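PbSGBP-B lipoprotein (Prevotella bryantii B14, PDB 6D2Y) probably binds polysaccharide at the bacterial cell surface, as a lipoprotein encoded in a polysaccharide utilization locus. Local coordinates at residues S279-A284 against S423-L428; H243-Q248 against N275-F280; Q331-S336 against T361-Q366. All blocks are in the same frame, centred on the assembly; numbering follows the deposited sequence.

Contact 1: S279-A284 against S423-L428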
loop_
_atom_site.group_PDB
_atom_site.type_symbol
_atom_site.label_atom_id
_atom_site.label_comp_id
_atom_site.label_asym_id
_atom_site.label_seq_id
_atom_site.Cartn_x
_atom_site.Cartn_y
_atom_site.Cartn_z
ATOM N N SER A 279 -17.065 15.307 -10.585
ATOM C CA SER A 279 -16.693 14.350 -11.620
ATOM C C SER A 279 -15.502 14.887 -12.401
ATOM O O SER A 279 -15.582 15.968 -12.993
ATOM C CB SER A 279 -17.868 14.074 -12.565
ATOM O OG SER A 279 -17.464 13.251 -13.646
ATOM N N PHE A 280 -14.403 14.141 -12.392
ATOM C CA PHE A 280 -13.290 14.376 -13.302
ATOM C C PHE A 280 -13.338 13.318 -14.394
ATOM O O PHE A 280 -13.482 12.127 -14.101
ATOM C CB PHE A 280 -11.944 14.328 -12.575
ATOM C CG PHE A 280 -10.763 14.275 -13.502
ATOM C CD1 PHE A 280 -10.102 13.079 -13.734
ATOM C CD2 PHE A 280 -10.318 15.417 -14.147
ATOM C CE1 PHE A 280 -9.016 13.022 -14.593
ATOM C CE2 PHE A 280 -9.230 15.369 -15.007
ATOM C CZ PHE A 280 -8.579 14.170 -15.230
ATOM N N GLU A 281 -13.231 13.751 -15.648
ATOM C CA GLU A 281 -13.390 12.858 -16.788
ATOM C C GLU A 281 -12.257 13.079 -17.777
ATOM O O GLU A 281 -12.101 14.183 -18.310
ATOM C CB GLU A 281 -14.747 13.077 -17.467
ATOM C CG GLU A 281 -15.942 13.009 -16.521
ATOM C CD GLU A 281 -17.082 13.930 -16.932
ATOM O OE1 GLU A 281 -16.946 14.636 -17.954
ATOM O OE2 GLU A 281 -18.118 13.942 -16.233
ATOM N N TYR A 282 -11.469 12.034 -18.020
ATOM C CA TYR A 282 -10.520 12.005 -19.130
ATOM C C TYR A 282 -10.960 10.916 -20.098
ATOM O O TYR A 282 -10.819 9.723 -19.808
ATOM C CB TYR A 282 -9.086 11.758 -18.665
ATOM C CG TYR A 282 -8.124 11.657 -19.833
ATOM C CD1 TYR A 282 -7.566 12.797 -20.396
ATOM C CD2 TYR A 282 -7.801 10.427 -20.394
ATOM C CE1 TYR A 282 -6.704 12.715 -21.473
ATOM C CE2 TYR A 282 -6.941 10.336 -21.473
ATOM C CZ TYR A 282 -6.394 11.484 -22.007
ATOM O OH TYR A 282 -5.533 11.400 -23.077
ATOM N N TRP A 283 -11.477 11.324 -21.249
ATOM C CA TRP A 283 -11.897 10.401 -22.296
ATOM C C TRP A 283 -10.900 10.492 -23.443
ATOM O O TRP A 283 -10.617 11.587 -23.939
ATOM C CB TRP A 283 -13.317 10.719 -22.767
ATOM C CG TRP A 283 -14.317 10.782 -21.641
ATOM C CD1 TRP A 283 -14.200 10.208 -20.406
ATOM C CD2 TRP A 283 -15.584 11.455 -21.651
ATOM N NE1 TRP A 283 -15.313 10.483 -19.649
ATOM C CE2 TRP A 283 -16.177 11.246 -20.389
ATOM C CE3 TRP A 283 -16.272 12.212 -22.603
ATOM C CZ2 TRP A 283 -17.426 11.768 -20.057
ATOM C CZ3 TRP A 283 -17.510 12.728 -22.271
ATOM C CH2 TRP A 283 -18.075 12.505 -21.009
ATOM N N ALA A 284 -10.352 9.345 -23.842
ATOM C CA ALA A 284 -9.377 9.318 -24.924
ATOM C C ALA A 284 -10.030 9.712 -26.243
ATOM O O ALA A 284 -11.201 9.413 -26.492
ATOM C CB ALA A 284 -8.754 7.928 -25.042
ATOM N N SER A 423 -9.575 5.273 -20.853
ATOM C CA SER A 423 -10.157 6.473 -20.272
ATOM C C SER A 423 -10.328 6.281 -18.771
ATOM O O SER A 423 -10.351 5.156 -18.265
ATOM C CB SER A 423 -11.502 6.814 -20.920
ATOM O OG SER A 423 -11.361 7.002 -22.315
ATOM N N LEU A 424 -10.454 7.401 -18.060
ATOM C CA LEU A 424 -10.542 7.378 -16.607
ATOM C C LEU A 424 -11.579 8.382 -16.130
ATOM O O LEU A 424 -11.565 9.543 -16.552
ATOM C CB LEU A 424 -9.187 7.692 -15.964
ATOM C CG LEU A 424 -9.202 7.725 -14.437
ATOM C CD1 LEU A 424 -9.370 6.319 -13.881
ATOM C CD2 LEU A 424 -7.943 8.385 -13.892
ATOM N N ASN A 425 -12.467 7.930 -15.248
ATOM C CA ASN A 425 -13.427 8.785 -14.569
ATOM C C ASN A 425 -13.199 8.705 -13.067
ATOM O O ASN A 425 -12.964 7.621 -12.524
ATOM C CB ASN A 425 -14.868 8.378 -14.891
ATOM C CG ASN A 425 -15.429 9.112 -16.087
ATOM O OD1 ASN A 425 -14.684 9.588 -16.942
ATOM N ND2 ASN A 425 -16.752 9.209 -16.154
ATOM N N ILE A 426 -13.257 9.856 -12.404
ATOM C CA ILE A 426 -13.249 9.938 -10.947
ATOM C C ILE A 426 -14.517 10.678 -10.549
ATOM O O ILE A 426 -14.660 11.874 -10.831
ATOM C CB ILE A 426 -11.998 10.644 -10.407
ATOM C CG1 ILE A 426 -10.733 9.997 -10.976
ATOM C CG2 ILE A 426 -11.995 10.622 -8.884
ATOM C CD1 ILE A 426 -9.492 10.223 -10.145
ATOM N N PHE A 427 -15.439 9.969 -9.900
ATOM C CA PHE A 427 -16.768 10.489 -9.604
ATOM C C PHE A 427 -17.102 10.206 -8.148
ATOM O O PHE A 427 -17.138 9.043 -7.729
ATOM C CB PHE A 427 -17.814 9.861 -10.533
ATOM C CG PHE A 427 -19.091 10.649 -10.640
ATOM C CD1 PHE A 427 -19.245 11.852 -9.972
ATOM C CD2 PHE A 427 -20.142 10.180 -11.411
ATOM C CE1 PHE A 427 -20.422 12.571 -10.070
ATOM C CE2 PHE A 427 -21.321 10.895 -11.512
ATOM C CZ PHE A 427 -21.461 12.092 -10.841
ATOM N N LEU A 428 -17.347 11.267 -7.384
ATOM C CA LEU A 428 -17.817 11.160 -6.005
ATOM C C LEU A 428 -19.330 11.002 -6.039
ATOM O O LEU A 428 -20.062 11.981 -6.197
ATOM C CB LEU A 428 -17.420 12.395 -5.205
ATOM C CG LEU A 428 -16.093 12.456 -4.455
ATOM C CD1 LEU A 428 -14.936 11.951 -5.298
ATOM C CD2 LEU A 428 -15.854 13.893 -4.032
#
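Ser279 meets Phe427 where an antiparallel strand pair begins, 279-282 lying at the edge of a four-stranded sheet of the beta sandwich. In this non-hydrogen-bonded pair Ser279 CB rests over one ring face of Phe427, 4.0 Å from its centroid, a CH-pi contact suited to so small a residue. Ser279 OG also hydrogen-bonds to OE2 of Glu281. Phe280 faces Ile426 in a hydrogen-bonded pair: Phe280 N gives to Ile426 O at 2.8 Å, and Ile426 N gives back to Phe280 O. On the opposite sheet face from Ser279, ring atom Phe280 CD1 meets Ile426 CG1 at 4.2 Å, edge first. Glu281 lays its CB and CG beside the amide of Asn425, while its carboxylate hydrogen-bonds to His243 and the backbone N of Trp242. Tyr282 and Leu424 form the next hydrogen-bonded pair. With CG anti to its carbonyl carbon (chi1 -53°), Trp283 brings its indole back toward Asn425, edge first, and NE1 gives a hydrogen bond to an in-plane lone pair of Asn425 OD1 at 2.9 Å. Asparagine fits here because its short amide brings an acceptor to the indole edge. Beyond the strand, the backbone N of Ala284 gives a nearly straight bond (170°) to Ser423 OG, 3.0 Å away.

Contact 2: H243-Q248 against N275-F280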
loop_
_atom_site.group_PDB
_atom_site.type_symbol
_atom_site.label_atom_id
_atom_site.label_comp_id
_atom_site.label_asym_id
_atom_site.label_seq_id
_atom_site.Cartn_x
_atom_site.Cartn_y
_atom_site.Cartn_z
ATOM N N HIS A 243 -17.545 17.581 -18.137
ATOM C CA HIS A 243 -17.527 18.441 -16.955
ATOM C C HIS A 243 -16.078 18.704 -16.555
ATOM O O HIS A 243 -15.436 17.868 -15.910
ATOM C CB HIS A 243 -18.331 17.796 -15.833
ATOM C CG HIS A 243 -19.659 17.272 -16.285
ATOM N ND1 HIS A 243 -19.919 15.927 -16.438
ATOM C CD2 HIS A 243 -20.794 17.918 -16.644
ATOM C CE1 HIS A 243 -21.163 15.766 -16.856
ATOM N NE2 HIS A 243 -21.715 16.958 -16.990
ATOM N N ASP A 244 -15.575 19.876 -16.935
ATOM C CA ASP A 244 -14.179 20.226 -16.715
ATOM C C ASP A 244 -13.940 20.607 -15.261
ATOM O O ASP A 244 -14.734 21.330 -14.652
ATOM C CB ASP A 244 -13.774 21.382 -17.628
ATOM C CG ASP A 244 -14.204 21.172 -19.062
ATOM O OD1 ASP A 244 -14.040 20.046 -19.574
ATOM O OD2 ASP A 244 -14.702 22.136 -19.682
ATOM N N ARG A 245 -12.831 20.129 -14.711
ATOM C CA ARG A 245 -12.486 20.372 -13.321
ATOM C C ARG A 245 -11.358 21.389 -13.222
ATOM O O ARG A 245 -10.607 21.622 -14.174
ATOM C CB ARG A 245 -12.089 19.068 -12.622
ATOM C CG ARG A 245 -13.227 18.070 -12.487
ATOM C CD ARG A 245 -14.013 18.272 -11.196
ATOM N NE ARG A 245 -14.815 19.494 -11.213
ATOM C CZ ARG A 245 -16.002 19.602 -11.802
ATOM N NH1 ARG A 245 -16.534 18.561 -12.430
ATOM N NH2 ARG A 245 -16.659 20.753 -11.761
ATOM N N ILE A 246 -11.258 22.003 -12.043
ATOM C CA ILE A 246 -10.201 22.971 -11.782
ATOM C C ILE A 246 -8.847 22.286 -11.866
ATOM O O ILE A 246 -8.634 21.214 -11.285
ATOM C CB ILE A 246 -10.410 23.622 -10.406
ATOM C CG1 ILE A 246 -11.727 24.402 -10.375
ATOM C CG2 ILE A 246 -9.235 24.519 -10.057
ATOM C CD1 ILE A 246 -11.980 25.114 -9.063
ATOM N N ILE A 247 -7.924 22.899 -12.603
ATOM C CA ILE A 247 -6.537 22.450 -12.681
ATOM C C ILE A 247 -5.676 23.702 -12.575
ATOM O O ILE A 247 -5.647 24.518 -13.504
ATOM C CB ILE A 247 -6.228 21.684 -13.977
ATOM C CG1 ILE A 247 -7.241 20.553 -14.195
ATOM C CG2 ILE A 247 -4.811 21.132 -13.942
ATOM C CD1 ILE A 247 -6.769 19.465 -15.143
ATOM N N GLN A 248 -4.991 23.865 -11.447
ATOM C CA GLN A 248 -4.264 25.098 -11.176
ATOM C C GLN A 248 -3.124 24.795 -10.216
ATOM O O GLN A 248 -2.988 23.679 -9.708
ATOM C CB GLN A 248 -5.185 26.168 -10.589
ATOM C CG GLN A 248 -5.753 25.783 -9.230
ATOM C CD GLN A 248 -6.882 26.687 -8.788
ATOM O OE1 GLN A 248 -7.375 27.505 -9.564
ATOM N NE2 GLN A 248 -7.300 26.543 -7.538
ATOM N N ASN A 275 -24.124 14.540 -8.791
ATOM C CA ASN A 275 -23.763 15.947 -8.944
ATOM C C ASN A 275 -22.457 15.979 -9.729
ATOM O O ASN A 275 -21.410 15.579 -9.207
ATOM C CB ASN A 275 -23.616 16.628 -7.582
ATOM C CG ASN A 275 -23.511 18.141 -7.685
ATOM O OD1 ASN A 275 -23.219 18.686 -8.748
ATOM N ND2 ASN A 275 -23.730 18.829 -6.565
ATOM N N ASP A 276 -22.520 16.437 -10.985
ATOM C CA ASP A 276 -21.343 16.471 -11.851
ATOM C C ASP A 276 -20.265 17.438 -11.377
ATOM O O ASP A 276 -19.179 17.465 -11.977
ATOM C CB ASP A 276 -21.739 16.829 -13.291
ATOM C CG ASP A 276 -22.870 15.970 -13.824
ATOM O OD1 ASP A 276 -23.763 16.502 -14.510
ATOM O OD2 ASP A 276 -22.858 14.744 -13.531
ATOM N N GLU A 277 -20.530 18.229 -10.333
ATOM C CA GLU A 277 -19.484 19.062 -9.759
ATOM C C GLU A 277 -18.342 18.234 -9.186
ATOM O O GLU A 277 -17.238 18.760 -9.012
ATOM C CB GLU A 277 -20.055 19.965 -8.667
ATOM C CG GLU A 277 -20.890 21.126 -9.176
ATOM C CD GLU A 277 -20.037 22.265 -9.700
ATOM O OE1 GLU A 277 -18.905 22.439 -9.202
ATOM O OE2 GLU A 277 -20.504 22.996 -10.601
ATOM N N PHE A 278 -18.579 16.958 -8.886
ATOM C CA PHE A 278 -17.567 16.069 -8.327
ATOM C C PHE A 278 -17.187 14.963 -9.306
ATOM O O PHE A 278 -17.006 13.807 -8.924
ATOM C CB PHE A 278 -18.042 15.469 -7.008
ATOM C CG PHE A 278 -18.820 16.426 -6.148
ATOM C CD1 PHE A 278 -18.161 17.407 -5.424
ATOM C CD2 PHE A 278 -20.197 16.330 -6.039
ATOM C CE1 PHE A 278 -18.865 18.291 -4.623
ATOM C CE2 PHE A 278 -20.907 17.207 -5.238
ATOM C CZ PHE A 278 -20.240 18.190 -4.529
ATOM N N SER A 279 -17.065 15.307 -10.585
ATOM C CA SER A 279 -16.693 14.350 -11.620
ATOM C C SER A 279 -15.502 14.887 -12.401
ATOM O O SER A 279 -15.582 15.968 -12.993
ATOM C CB SER A 279 -17.868 14.074 -12.565
ATOM O OG SER A 279 -17.464 13.251 -13.646
ATOM N N PHE A 280 -14.403 14.141 -12.392
ATOM C CA PHE A 280 -13.290 14.376 -13.302
ATOM C C PHE A 280 -13.338 13.318 -14.394
ATOM O O PHE A 280 -13.482 12.127 -14.101
ATOM C CB PHE A 280 -11.944 14.328 -12.575
ATOM C CG PHE A 280 -10.763 14.275 -13.502
ATOM C CD1 PHE A 280 -10.102 13.079 -13.734
ATOM C CD2 PHE A 280 -10.318 15.417 -14.147
ATOM C CE1 PHE A 280 -9.016 13.022 -14.593
ATOM C CE2 PHE A 280 -9.230 15.369 -15.007
ATOM C CZ PHE A 280 -8.579 14.170 -15.230
#
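The turn leading into edge strand 279-282, a short 3-10 segment at residues 276-277, is gripped by Arg245 through its backbone carbonyls. Arg245 NH1 gives a hydrogen bond to Ser279 O at 2.8 Å, with the oxygen in the guanidinium plane, and a weak one to Asp276 O at 2.9 Å. A third carbonyl, Glu277 O, lies over the centre of one guanidinium face, 3.2 Å from CZ of Arg245; no N-H points at it, so the attraction there is probably electrostatic. Bends at chi2 (-89°) and chi3 (71°) fold the chain back to place the flat cation among these oxygens. Arginine suits the place: its methylene part is long enough to run past the strand, with CG beside CA and the ring edge of Phe280, before the charge meets the turn. Glu277 OE1 stands 3.8 Å from Arg245 NH2, a long salt bridge of charges alone, since the oxygen lies well out of the guanidinium plane.

His243 stacks on Asp276, their ring and carboxylate planes 19° apart. Asp276 CB sits over the middle of the imidazole, 3.5 Å from the centroid of the His243 ring, in a CH-pi contact. The polar ends look to other partners: His243 ND1 to Glu281, and Asp276 OD2 to Trp274 NE1. Within the turn, Asn275 OD1 accepts from Glu277 N, an Asx turn. The chain then runs on from Arg245 into a strand paired with 258-261, whose Met259 touches both Arg245 and Phe280, while strand 423-428 lies along 279-282 and sets Phe427 against Asp276.

Contact 3: Q331-S336 against T361-Q366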
loop_
_atom_site.group_PDB
_atom_site.type_symbol
_atom_site.label_atom_id
_atom_site.label_comp_id
_atom_site.label_asym_id
_atom_site.label_seq_id
_atom_site.Cartn_x
_atom_site.Cartn_y
_atom_site.Cartn_z
ATOM N N GLN A 331 -15.769 6.824 -6.781
ATOM C CA GLN A 331 -15.717 5.744 -7.757
ATOM C C GLN A 331 -14.680 6.103 -8.814
ATOM O O GLN A 331 -14.813 7.122 -9.500
ATOM C CB GLN A 331 -17.091 5.500 -8.382
ATOM C CG GLN A 331 -18.192 5.348 -7.340
ATOM C CD GLN A 331 -19.405 4.590 -7.845
ATOM O OE1 GLN A 331 -19.334 3.869 -8.840
ATOM N NE2 GLN A 331 -20.525 4.739 -7.145
ATOM N N ILE A 332 -13.640 5.286 -8.919
ATOM C CA ILE A 332 -12.581 5.471 -9.903
ATOM C C ILE A 332 -12.790 4.420 -10.984
ATOM O O ILE A 332 -12.570 3.226 -10.752
ATOM C CB ILE A 332 -11.193 5.363 -9.258
ATOM C CG1 ILE A 332 -11.101 6.302 -8.052
ATOM C CG2 ILE A 332 -10.105 5.680 -10.268
ATOM C CD1 ILE A 332 -9.940 6.006 -7.129
ATOM N N ILE A 333 -13.226 4.852 -12.166
ATOM C CA ILE A 333 -13.675 3.945 -13.219
ATOM C C ILE A 333 -12.745 4.071 -14.419
ATOM O O ILE A 333 -12.638 5.147 -15.019
ATOM C CB ILE A 333 -15.128 4.225 -13.640
ATOM C CG1 ILE A 333 -16.009 4.522 -12.424
ATOM C CG2 ILE A 333 -15.690 3.049 -14.420
ATOM C CD1 ILE A 333 -16.368 5.987 -12.281
ATOM N N PHE A 334 -12.090 2.969 -14.773
ATOM C CA PHE A 334 -11.364 2.860 -16.029
ATOM C C PHE A 334 -12.300 2.337 -17.110
ATOM O O PHE A 334 -13.225 1.568 -16.836
ATOM C CB PHE A 334 -10.158 1.930 -15.890
ATOM C CG PHE A 334 -8.942 2.592 -15.304
ATOM C CD1 PHE A 334 -8.162 3.439 -16.073
ATOM C CD2 PHE A 334 -8.565 2.351 -13.991
ATOM C CE1 PHE A 334 -7.040 4.044 -15.544
ATOM C CE2 PHE A 334 -7.442 2.952 -13.456
ATOM C CZ PHE A 334 -6.679 3.801 -14.233
ATOM N N GLY A 335 -12.053 2.757 -18.341
ATOM C CA GLY A 335 -12.930 2.389 -19.439
ATOM C C GLY A 335 -12.172 2.212 -20.732
ATOM O O GLY A 335 -11.141 2.853 -20.965
ATOM N N SER A 336 -12.692 1.332 -21.576
ATOM C CA SER A 336 -12.191 1.078 -22.913
ATOM C C SER A 336 -12.826 2.045 -23.902
ATOM O O SER A 336 -13.847 2.673 -23.606
ATOM C CB SER A 336 -12.496 -0.364 -23.318
ATOM O OG SER A 336 -13.889 -0.564 -23.492
ATOM N N THR A 361 -23.363 7.095 -19.226
ATOM C CA THR A 361 -24.049 5.868 -18.848
ATOM C C THR A 361 -23.113 4.672 -18.747
ATOM O O THR A 361 -23.514 3.637 -18.205
ATOM C CB THR A 361 -25.158 5.544 -19.860
ATOM O OG1 THR A 361 -24.575 5.266 -21.139
ATOM C CG2 THR A 361 -26.120 6.715 -19.996
ATOM N N TRP A 362 -21.880 4.793 -19.245
ATOM C CA TRP A 362 -21.010 3.628 -19.359
ATOM C C TRP A 362 -20.547 3.118 -18.000
ATOM O O TRP A 362 -20.263 1.923 -17.857
ATOM C CB TRP A 362 -19.807 3.962 -20.240
ATOM C CG TRP A 362 -18.862 4.938 -19.620
ATOM C CD1 TRP A 362 -18.986 6.297 -19.594
ATOM C CD2 TRP A 362 -17.646 4.632 -18.931
ATOM N NE1 TRP A 362 -17.920 6.856 -18.932
ATOM C CE2 TRP A 362 -17.083 5.855 -18.514
ATOM C CE3 TRP A 362 -16.977 3.444 -18.625
ATOM C CZ2 TRP A 362 -15.883 5.923 -17.810
ATOM C CZ3 TRP A 362 -15.787 3.514 -17.923
ATOM C CH2 TRP A 362 -15.252 4.743 -17.525
ATOM N N PHE A 363 -20.462 3.989 -16.997
ATOM C CA PHE A 363 -20.042 3.567 -15.667
ATOM C C PHE A 363 -21.209 3.177 -14.770
ATOM O O PHE A 363 -20.984 2.809 -13.612
ATOM C CB PHE A 363 -19.199 4.661 -14.993
ATOM C CG PHE A 363 -19.893 5.988 -14.870
ATOM C CD1 PHE A 363 -20.678 6.277 -13.767
ATOM C CD2 PHE A 363 -19.742 6.957 -15.848
ATOM C CE1 PHE A 363 -21.313 7.499 -13.649
ATOM C CE2 PHE A 363 -20.374 8.181 -15.734
ATOM C CZ PHE A 363 -21.158 8.452 -14.633
ATOM N N HIS A 364 -22.443 3.235 -15.269
ATOM C CA HIS A 364 -23.602 2.755 -14.522
ATOM C C HIS A 364 -24.598 2.098 -15.475
ATOM O O HIS A 364 -25.795 2.390 -15.473
ATOM C CB HIS A 364 -24.241 3.880 -13.705
ATOM C CG HIS A 364 -24.906 4.940 -14.528
ATOM N ND1 HIS A 364 -26.269 4.985 -14.721
ATOM C CD2 HIS A 364 -24.398 6.007 -15.189
ATOM C CE1 HIS A 364 -26.573 6.026 -15.475
ATOM N NE2 HIS A 364 -25.455 6.664 -15.771
ATOM N N ALA A 365 -24.104 1.165 -16.288
ATOM C CA ALA A 365 -24.906 0.495 -17.301
ATOM C C ALA A 365 -25.471 -0.839 -16.828
ATOM O O ALA A 365 -26.038 -1.579 -17.639
ATOM C CB ALA A 365 -24.079 0.288 -18.572
ATOM N N GLN A 366 -25.332 -1.160 -15.538
ATOM C CA GLN A 366 -25.830 -2.418 -14.973
ATOM C C GLN A 366 -25.277 -3.627 -15.725
ATOM O O GLN A 366 -25.987 -4.597 -15.996
ATOM C CB GLN A 366 -27.361 -2.448 -14.952
ATOM C CG GLN A 366 -27.969 -2.234 -13.578
ATOM C CD GLN A 366 -29.483 -2.318 -13.585
ATOM O OE1 GLN A 366 -30.081 -3.007 -12.759
ATOM N NE2 GLN A 366 -30.111 -1.614 -14.519
#
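Ile333 and Trp362 make the closest side-chain contact here, methyl CG2 of the isoleucine lying 3.5 Å from CZ3 of the indole. It is the far rim of the six-membered ring that touches, since Trp362 CH2 also meets Ile333 CG2, at 3.6 Å. The same rim passes close to the backbone: Trp362 CZ3 comes within 3.4 Å of Gly335 CA, an approach that glycine permits because it has no side chain facing the ring. Near the ring plane lies Phe334 O, 3.4 Å from Trp362 CZ3; its hydrogen bond comes instead from Trp369 NE1. Ile333 has a second neighbour in Phe363, whose CB sits 3.9 Å from Ile333 CG2. A beta-branched isoleucine suits this spot, for CG2 can fit against both aromatic residues while CG1 and CD1 extend along Phe363 CB.

These contacts lay an irregular loop over one face of the antiparallel four-stranded sheet in the beta sandwich, where strand 330-335 runs between 423-428 and 372-374. The neighbouring strand supports them, because Ile333 pairs its backbone with Asn425 and the Asn425 side chain touches both Ile333 and Trp362. On the other face Ile332 and Phe334 pack against Leu313 of strand 311-318.

The loop residues also position one another. Trp362 holds CG between its backbone N and carbonyl carbon (chi1 69°), which sends the indole toward Gly335, and CB of Phe363 lies over the centre of the indole, 4.2 Å above the plane of Trp362. Further out, Gln339 and Ile340 touch Trp362, and His364 sets CD2 over one face of the Phe363 ring. Arg371 reaches across the join: its NH2 hydrogen-bonds to Phe363 O and its NH1 to Gln331 OE1.

How the contacts relate
Followed from the N terminus, contact 2 comes first: it closes the short excursion from 243-248 to 275-280 and ties the loop leading into strand 246-248 to the turn before strand 279-282 and to the first residues of that strand. Contact 1 opens on that same strand, sharing Ser279 and Phe280, and closes a much longer loop when the chain returns as 423-428. Contact 3 is nested inside this loop, joining strand 330-335 to the irregular chain at 361-366. Strand 423-428 is the common neighbour, flanked by 279-282 and 330-335, so contacts 1 and 3 abut through backbone hydrogen bonds. Contacts 2 and 3 stand in series, their centres about 17 Å apart, without touching.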